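K5 lyase (Enterobacteria phage k1-5, PDB 2X3H) probably cleaves the K5 capsular polysaccharide (heparosan) of its bacterial host by elimination, serving the phage as a trimeric tail spike lyase. Local coordinates at residues Ala359-Ala364 and Ser382-Val387; Val293-Gly298 and Val321-Ser326. All coordinates share one frame; numbering follows the deposited sequence.

Contact 1: Ala359-Ala364 and Ser382-Val387; sequences ANNNYA and STRNFV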
ATOM      1  N   ALA A 359       0.523 -19.738 -14.363  1.00  5.26           N
ATOM      2  CA  ALA A 359       0.859 -18.590 -13.519  1.00  4.92           C
ATOM      3  C   ALA A 359       2.006 -18.960 -12.590  1.00  5.26           C
ATOM      4  O   ALA A 359       1.950 -19.991 -11.906  1.00  4.91           O
ATOM      5  CB  ALA A 359      -0.343 -18.185 -12.702  1.00  5.23           C
ATOM      6  N   ASN A 360       3.012 -18.096 -12.522  1.00  4.81           N
ATOM      7  CA  ASN A 360       4.217 -18.411 -11.770  1.00  5.02           C
ATOM      8  C   ASN A 360       4.910 -17.201 -11.164  1.00  4.62           C
ATOM      9  O   ASN A 360       4.869 -16.095 -11.711  1.00  4.71           O
ATOM     10  CB  ASN A 360       5.205 -19.166 -12.662  1.00  5.65           C
ATOM     11  CG  ASN A 360       5.647 -18.356 -13.868  1.00  6.49           C
ATOM     12  OD1 ASN A 360       4.942 -18.315 -14.899  1.00  9.65           O
ATOM     13  ND2 ASN A 360       6.824 -17.735 -13.774  1.00  4.57           N
ATOM     14  N   ASN A 361       5.557 -17.426 -10.026  1.00  3.91           N
ATOM     15  CA  ASN A 361       6.388 -16.428  -9.385  1.00  3.24           C
ATOM     16  C   ASN A 361       5.629 -15.172  -8.979  1.00  3.87           C
ATOM     17  O   ASN A 361       6.212 -14.081  -8.910  1.00  4.50           O
ATOM     18  CB  ASN A 361       7.610 -16.099 -10.262  1.00  4.22           C
ATOM     19  CG  ASN A 361       8.609 -17.259 -10.329  1.00  5.29           C
ATOM     20  OD1 ASN A 361       9.373 -17.491  -9.378  1.00  4.73           O
ATOM     21  ND2 ASN A 361       8.602 -17.994 -11.451  1.00  5.82           N
ATOM     22  N   ASN A 362       4.331 -15.333  -8.710  1.00  3.50           N
ATOM     23  CA  ASN A 362       3.499 -14.215  -8.243  1.00  4.01           C
ATOM     24  C   ASN A 362       3.428 -14.161  -6.726  1.00  4.59           C
ATOM     25  O   ASN A 362       3.725 -15.144  -6.052  1.00  5.05           O
ATOM     26  CB  ASN A 362       2.086 -14.332  -8.808  1.00  4.21           C
ATOM     27  CG  ASN A 362       2.070 -14.333 -10.325  1.00  3.76           C
ATOM     28  OD1 ASN A 362       2.283 -13.284 -10.955  1.00  4.69           O
ATOM     29  ND2 ASN A 362       1.789 -15.489 -10.922  1.00  3.59           N
ATOM     30  N   TYR A 363       3.044 -12.999  -6.209  1.00  4.01           N
ATOM     31  CA  TYR A 363       2.849 -12.808  -4.763  1.00  4.09           C
ATOM     32  C   TYR A 363       1.440 -12.269  -4.549  1.00  4.59           C
ATOM     33  O   TYR A 363       1.008 -11.396  -5.302  1.00  4.85           O
ATOM     34  CB  TYR A 363       3.852 -11.774  -4.218  1.00  5.10           C
ATOM     35  CG  TYR A 363       3.573 -11.353  -2.790  1.00  4.84           C
ATOM     36  CD1 TYR A 363       4.100 -12.072  -1.728  1.00  6.18           C
ATOM     37  CD2 TYR A 363       2.797 -10.240  -2.506  1.00  5.93           C
ATOM     38  CE1 TYR A 363       3.839 -11.709  -0.402  1.00  6.57           C
ATOM     39  CE2 TYR A 363       2.550  -9.844  -1.185  1.00  6.56           C
ATOM     40  CZ  TYR A 363       3.068 -10.587  -0.141  1.00  6.28           C
ATOM     41  OH  TYR A 363       2.791 -10.203   1.157  1.00  8.60           O
ATOM     42  N   ALA A 364       0.735 -12.741  -3.514  1.00  4.27           N
ATOM     43  CA  ALA A 364      -0.548 -12.111  -3.144  1.00  3.52           C
ATOM     44  C   ALA A 364      -0.657 -12.021  -1.638  1.00  4.91           C
ATOM     45  O   ALA A 364      -0.363 -12.995  -0.944  1.00  5.59           O
ATOM     46  CB  ALA A 364      -1.725 -12.925  -3.703  1.00  4.99           C
ATOM     47  N   SER A 382       0.593 -24.238 -12.165  1.00  5.72           N
ATOM     48  CA  SER A 382       1.081 -23.012 -11.503  1.00  5.35           C
ATOM     49  C   SER A 382       2.249 -23.331 -10.574  1.00  5.85           C
ATOM     50  O   SER A 382       2.242 -24.378  -9.926  1.00  5.73           O
ATOM     51  CB  SER A 382      -0.058 -22.301 -10.735  1.00  6.40           C
ATOM     52  OG  SER A 382      -0.517 -23.070  -9.628  1.00  6.27           O
ATOM     53  N   THR A 383       3.233 -22.427 -10.510  1.00  5.37           N
ATOM     54  CA  THR A 383       4.453 -22.672  -9.716  1.00  5.22           C
ATOM     55  C   THR A 383       4.981 -21.402  -9.041  1.00  4.65           C
ATOM     56  O   THR A 383       4.804 -20.302  -9.550  1.00  3.12           O
ATOM     57  CB  THR A 383       5.593 -23.237 -10.601  1.00  6.05           C
ATOM     58  OG1 THR A 383       5.959 -22.283 -11.610  1.00  6.90           O
ATOM     59  CG2 THR A 383       5.167 -24.538 -11.277  1.00  6.75           C
ATOM     60  N   ARG A 384       5.661 -21.586  -7.910  1.00  3.90           N
ATOM     61  CA  ARG A 384       6.403 -20.503  -7.241  1.00  3.80           C
ATOM     62  C   ARG A 384       5.529 -19.295  -6.883  1.00  4.25           C
ATOM     63  O   ARG A 384       6.017 -18.170  -6.813  1.00  3.63           O
ATOM     64  CB  ARG A 384       7.634 -20.083  -8.070  1.00  4.72           C
ATOM     65  CG  ARG A 384       8.689 -21.178  -8.197  1.00  6.58           C
ATOM     66  CD  ARG A 384       9.985 -20.582  -8.752  1.00  8.15           C
ATOM     67  NE  ARG A 384      10.689 -19.962  -7.641  1.00 12.36           N
ATOM     68  CZ  ARG A 384      11.718 -19.150  -7.696  1.00 14.90           C
ATOM     69  NH1 ARG A 384      12.198 -18.724  -8.867  1.00 17.56           N
ATOM     70  NH2 ARG A 384      12.253 -18.727  -6.555  1.00 12.06           N
ATOM     71  N   ASN A 385       4.236 -19.528  -6.650  1.00  3.17           N
ATOM     72  CA  ASN A 385       3.351 -18.455  -6.153  1.00  3.32           C
ATOM     73  C   ASN A 385       3.282 -18.469  -4.626  1.00  4.33           C
ATOM     74  O   ASN A 385       3.084 -19.525  -4.031  1.00  4.09           O
ATOM     75  CB  ASN A 385       1.949 -18.604  -6.748  1.00  3.80           C
ATOM     76  CG  ASN A 385       1.975 -18.693  -8.260  1.00  3.74           C
ATOM     77  OD1 ASN A 385       1.720 -19.766  -8.847  1.00  5.72           O
ATOM     78  ND2 ASN A 385       2.294 -17.572  -8.910  1.00  2.47           N
ATOM     79  N   PHE A 386       3.468 -17.299  -4.007  1.00  3.50           N
ATOM     80  CA  PHE A 386       3.496 -17.167  -2.550  1.00  4.24           C
ATOM     81  C   PHE A 386       2.306 -16.334  -2.111  1.00  4.50           C
ATOM     82  O   PHE A 386       2.145 -15.190  -2.564  1.00  3.94           O
ATOM     83  CB  PHE A 386       4.814 -16.507  -2.113  1.00  4.79           C
ATOM     84  CG  PHE A 386       4.904 -16.194  -0.649  1.00  5.61           C
ATOM     85  CD1 PHE A 386       4.427 -17.083   0.311  1.00  7.38           C
ATOM     86  CD2 PHE A 386       5.512 -15.014  -0.235  1.00  7.09           C
ATOM     87  CE1 PHE A 386       4.534 -16.773   1.671  1.00  7.16           C
ATOM     88  CE2 PHE A 386       5.629 -14.715   1.120  1.00  7.89           C
ATOM     89  CZ  PHE A 386       5.128 -15.601   2.067  1.00  7.22           C
ATOM     90  N   VAL A 387       1.457 -16.928  -1.269  1.00  3.66           N
ATOM     91  CA  VAL A 387       0.267 -16.237  -0.768  1.00  4.88           C
ATOM     92  C   VAL A 387       0.423 -16.034   0.733  1.00  5.61           C
ATOM     93  O   VAL A 387       0.652 -17.001   1.468  1.00  5.78           O
ATOM     94  CB  VAL A 387      -1.043 -17.022  -1.048  1.00  5.29           C
ATOM     95  CG1 VAL A 387      -2.219 -16.373  -0.327  1.00  6.93           C
ATOM     96  CG2 VAL A 387      -1.313 -17.093  -2.548  1.00  5.83           C
TER
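Tyr363 and Phe386 reach out alongside each other from neighbouring strands, and CD2 of Phe386 lies in the plane of the tyrosine ring, at its edge, 3.6 Å from Tyr363 CD1. The two rings are inclined by 62°, an oblique pairing. Both residues project from the same face of the sheet, and their matching first torsions, with CG anti to the backbone N (chi1 171° for Tyr363, 174° for Phe386), make the rings run side by side. On the other face Ala364 CB sits 4.3 Å from Val387 CG2.

Behind these side chains runs a parallel backbone ladder. Phe386 N donates to Asn362 O at 3.0 Å, and Ala364 N then returns the link to Phe386 O. Before the strands begin, the turns stay in step: Thr383 N bonds to Ala359 O and Asn361 N to Thr383 O. Asn362 and Asn385 lie side by side there with their amides nearly coplanar, while OD1 of Asn362 is itself gripped by the backbone N of Asn328.

Farther out, Glu388 holds the Tyr363 hydroxyl, His421 meets Phe386 edge-to-face, and Phe367 of the second subunit does the same to Tyr363. The stacked turns with their coplanar asparagines resemble the asparagine ladder of a right-handed parallel beta-helix, a fold shared by tail spikes and many polysaccharide lyases.

Contact 2: Val293-Gly298 and Val321-Ser326; sequences VVAGKG and VTVEGS
Val293 and Val321 stand side by side on one face of a parallel strand pair, with CB of Val293 3.9 Å from Val321 CG2. Farther along, Ala295 takes up the apolar contact, and Ala295 CB meets Val323 CB at 3.8 Å. Ile303 and Ile330 of strands 302-309 and 329-336 pack against this layer from within the same chain. Val294 and Thr322 form the corresponding pair on the other face, where the threonine hydroxyl lies alongside the valine branches.

The backbone bonds change character along the contact. Thr322 N donates to Val293 O, and Ala295 N follows with a short bond of 2.8 Å to Thr322 O. Next, Gly296 O takes two amides: Glu324 N comes from above the carbonyl plane, 43° out of it, and Gly325 N adds a weak second bond. Ser326 N to Gly298 O closes the series. Gly325 lies close against 293-298, its CA 3.3 Å from Gly298 O, a fit that leaves no room for a side chain.

Two waters extend this polar network. One accepts from Gly296 N and hydrogen-bonds Thr322 OG1; the other donates to Lys297 O and is bonded to Ser326 OG.

Among charged groups, Lys297 and Glu324 run side by side in extended form. With Glu324 CG anti to the backbone N (chi1 -167°), the carboxylate lies along the lysine methylenes, Glu324 OE1 being 3.3 Å from Lys297 CE. Lys297 NZ remains 4.4 Å from Glu324 OE2, beyond a salt bridge but near enough for a probable mild attraction. Such in-register stacking of strand on strand and turn on turn is characteristic of consecutive coils of a parallel beta-helix.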
ATOM      1  N   VAL A 293     -10.382  -7.952  -9.960  1.00  5.23           N
ATOM      2  CA  VAL A 293      -9.229  -7.649 -10.810  1.00  5.31           C
ATOM      3  C   VAL A 293      -8.807  -8.882 -11.581  1.00  5.74           C
ATOM      4  O   VAL A 293      -8.587  -9.947 -10.997  1.00  6.01           O
ATOM      5  CB  VAL A 293      -8.024  -7.185  -9.939  1.00  5.66           C
ATOM      6  CG1 VAL A 293      -6.762  -7.064 -10.794  1.00  5.06           C
ATOM      7  CG2 VAL A 293      -8.335  -5.874  -9.251  1.00  5.44           C
ATOM      8  N   VAL A 294      -8.693  -8.738 -12.898  1.00  4.79           N
ATOM      9  CA  VAL A 294      -8.126  -9.787 -13.743  1.00  5.38           C
ATOM     10  C   VAL A 294      -6.739  -9.279 -14.140  1.00  5.96           C
ATOM     11  O   VAL A 294      -6.617  -8.365 -14.974  1.00  6.43           O
ATOM     12  CB  VAL A 294      -9.012 -10.038 -14.995  1.00  5.25           C
ATOM     13  CG1 VAL A 294      -8.341 -11.029 -15.927  1.00  6.53           C
ATOM     14  CG2 VAL A 294     -10.422 -10.532 -14.595  1.00  5.92           C
ATOM     15  N   ALA A 295      -5.700  -9.811 -13.489  1.00  4.69           N
ATOM     16  CA  ALA A 295      -4.322  -9.323 -13.676  1.00  5.06           C
ATOM     17  C   ALA A 295      -3.764  -9.707 -15.055  1.00  4.22           C
ATOM     18  O   ALA A 295      -2.833  -9.071 -15.551  1.00  5.61           O
ATOM     19  CB  ALA A 295      -3.393  -9.859 -12.554  1.00  4.84           C
ATOM     20  N   GLY A 296      -4.330 -10.756 -15.658  1.00  4.80           N
ATOM     21  CA  GLY A 296      -3.944 -11.156 -17.014  1.00  4.74           C
ATOM     22  C   GLY A 296      -2.701 -12.029 -17.124  1.00  5.21           C
ATOM     23  O   GLY A 296      -2.179 -12.585 -16.125  1.00  5.14           O
ATOM     24  N   LYS A 297      -2.236 -12.150 -18.369  1.00  5.27           N
ATOM     25  CA  LYS A 297      -1.162 -13.062 -18.738  1.00  6.94           C
ATOM     26  C   LYS A 297       0.216 -12.409 -18.736  1.00  6.12           C
ATOM     27  O   LYS A 297       1.226 -13.098 -18.961  1.00  5.94           O
ATOM     28  CB  LYS A 297      -1.434 -13.660 -20.128  1.00 10.30           C
ATOM     29  CG  LYS A 297      -2.817 -14.281 -20.283  1.00 12.86           C
ATOM     30  CD  LYS A 297      -3.015 -14.806 -21.717  1.00 14.95           C
ATOM     31  CE  LYS A 297      -4.257 -15.695 -21.806  1.00 17.23           C
ATOM     32  NZ  LYS A 297      -4.422 -16.269 -23.169  1.00 19.21           N
ATOM     33  N   GLY A 298       0.258 -11.095 -18.491  1.00  4.84           N
ATOM     34  CA  GLY A 298       1.508 -10.335 -18.500  1.00  5.02           C
ATOM     35  C   GLY A 298       2.325 -10.459 -17.220  1.00  5.18           C
ATOM     36  O   GLY A 298       2.036 -11.289 -16.350  1.00  5.47           O
ATOM     37  N   VAL A 321      -8.860 -11.591  -6.945  1.00  4.57           N
ATOM     38  CA  VAL A 321      -7.947 -11.324  -8.067  1.00  4.74           C
ATOM     39  C   VAL A 321      -7.587 -12.639  -8.768  1.00  5.31           C
ATOM     40  O   VAL A 321      -7.347 -13.650  -8.117  1.00  5.93           O
ATOM     41  CB  VAL A 321      -6.641 -10.621  -7.584  1.00  5.44           C
ATOM     42  CG1 VAL A 321      -5.709 -10.331  -8.764  1.00  6.16           C
ATOM     43  CG2 VAL A 321      -6.962  -9.343  -6.818  1.00  6.32           C
ATOM     44  N   THR A 322      -7.574 -12.625 -10.101  1.00  4.46           N
ATOM     45  CA  THR A 322      -7.067 -13.756 -10.856  1.00  4.77           C
ATOM     46  C   THR A 322      -5.791 -13.318 -11.559  1.00  5.24           C
ATOM     47  O   THR A 322      -5.621 -12.140 -11.891  1.00  5.21           O
ATOM     48  CB  THR A 322      -8.086 -14.293 -11.890  1.00  5.26           C
ATOM     49  OG1 THR A 322      -8.108 -13.440 -13.038  1.00  5.57           O
ATOM     50  CG2 THR A 322      -9.490 -14.382 -11.263  1.00  6.65           C
ATOM     51  N   VAL A 323      -4.874 -14.256 -11.746  1.00  5.12           N
ATOM     52  CA  VAL A 323      -3.637 -13.927 -12.448  1.00  5.26           C
ATOM     53  C   VAL A 323      -3.189 -15.130 -13.251  1.00  5.05           C
ATOM     54  O   VAL A 323      -3.209 -16.267 -12.748  1.00  5.52           O
ATOM     55  CB  VAL A 323      -2.528 -13.451 -11.477  1.00  6.13           C
ATOM     56  CG1 VAL A 323      -2.260 -14.520 -10.407  1.00  6.57           C
ATOM     57  CG2 VAL A 323      -1.239 -13.097 -12.228  1.00  7.09           C
ATOM     58  N   GLU A 324      -2.780 -14.878 -14.495  1.00  5.54           N
ATOM     59  CA  GLU A 324      -2.325 -15.954 -15.382  1.00  6.07           C
ATOM     60  C   GLU A 324      -0.824 -15.862 -15.701  1.00  6.26           C
ATOM     61  O   GLU A 324      -0.194 -16.852 -16.123  1.00  7.86           O
ATOM     62  CB  GLU A 324      -3.119 -15.917 -16.685  1.00  8.13           C
ATOM     63  CG  GLU A 324      -2.950 -17.163 -17.532  1.00 11.59           C
ATOM     64  CD  GLU A 324      -4.054 -17.301 -18.570  1.00 13.45           C
ATOM     65  OE1 GLU A 324      -4.894 -16.370 -18.683  1.00 14.37           O
ATOM     66  OE2 GLU A 324      -4.075 -18.350 -19.262  1.00 15.16           O
ATOM     67  N   GLY A 325      -0.254 -14.675 -15.505  1.00  5.55           N
ATOM     68  CA  GLY A 325       1.123 -14.397 -15.904  1.00  5.72           C
ATOM     69  C   GLY A 325       2.155 -14.649 -14.823  1.00  6.01           C
ATOM     70  O   GLY A 325       1.989 -15.541 -13.979  1.00  5.75           O
ATOM     71  N   SER A 326       3.218 -13.843 -14.839  1.00  5.27           N
ATOM     72  CA  SER A 326       4.374 -14.105 -13.969  1.00  6.51           C
ATOM     73  C   SER A 326       4.941 -12.861 -13.301  1.00  6.13           C
ATOM     74  O   SER A 326       4.886 -11.755 -13.853  1.00  4.75           O
ATOM     75  CB  SER A 326       5.481 -14.757 -14.773  1.00  8.87           C
ATOM     76  OG  SER A 326       5.943 -13.862 -15.753  1.00 12.85           O
TER
HETATM   77  O   HOH W   1      -5.729 -13.149 -14.889  1.00  7.14           O
HETATM   78  O   HOH W   2       3.885 -13.468 -18.049  1.00 10.42           O

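In the fold
Contact 2 closes before contact 1 opens along the chain, and their centres lie 11 Å apart. They meet where Gly325 O takes probable hydrogen bonds from Asn360 N and Asn362 ND2, while Ala359 CB packs on Val323 O. The segment 321-326 is thus stacked on by 359-364, which in turn carries 382-387, so that 293-298, 321-326, 359-364 and 382-387 follow one another as successive layers. Strand 329-336 bridges the two, leaving contact 2 and pairing with strand 363-369 of contact 1. The repeated layering builds an elongated beta-helix in which the layers of contact 1, unlike those of contact 2, also face a neighbouring subunit.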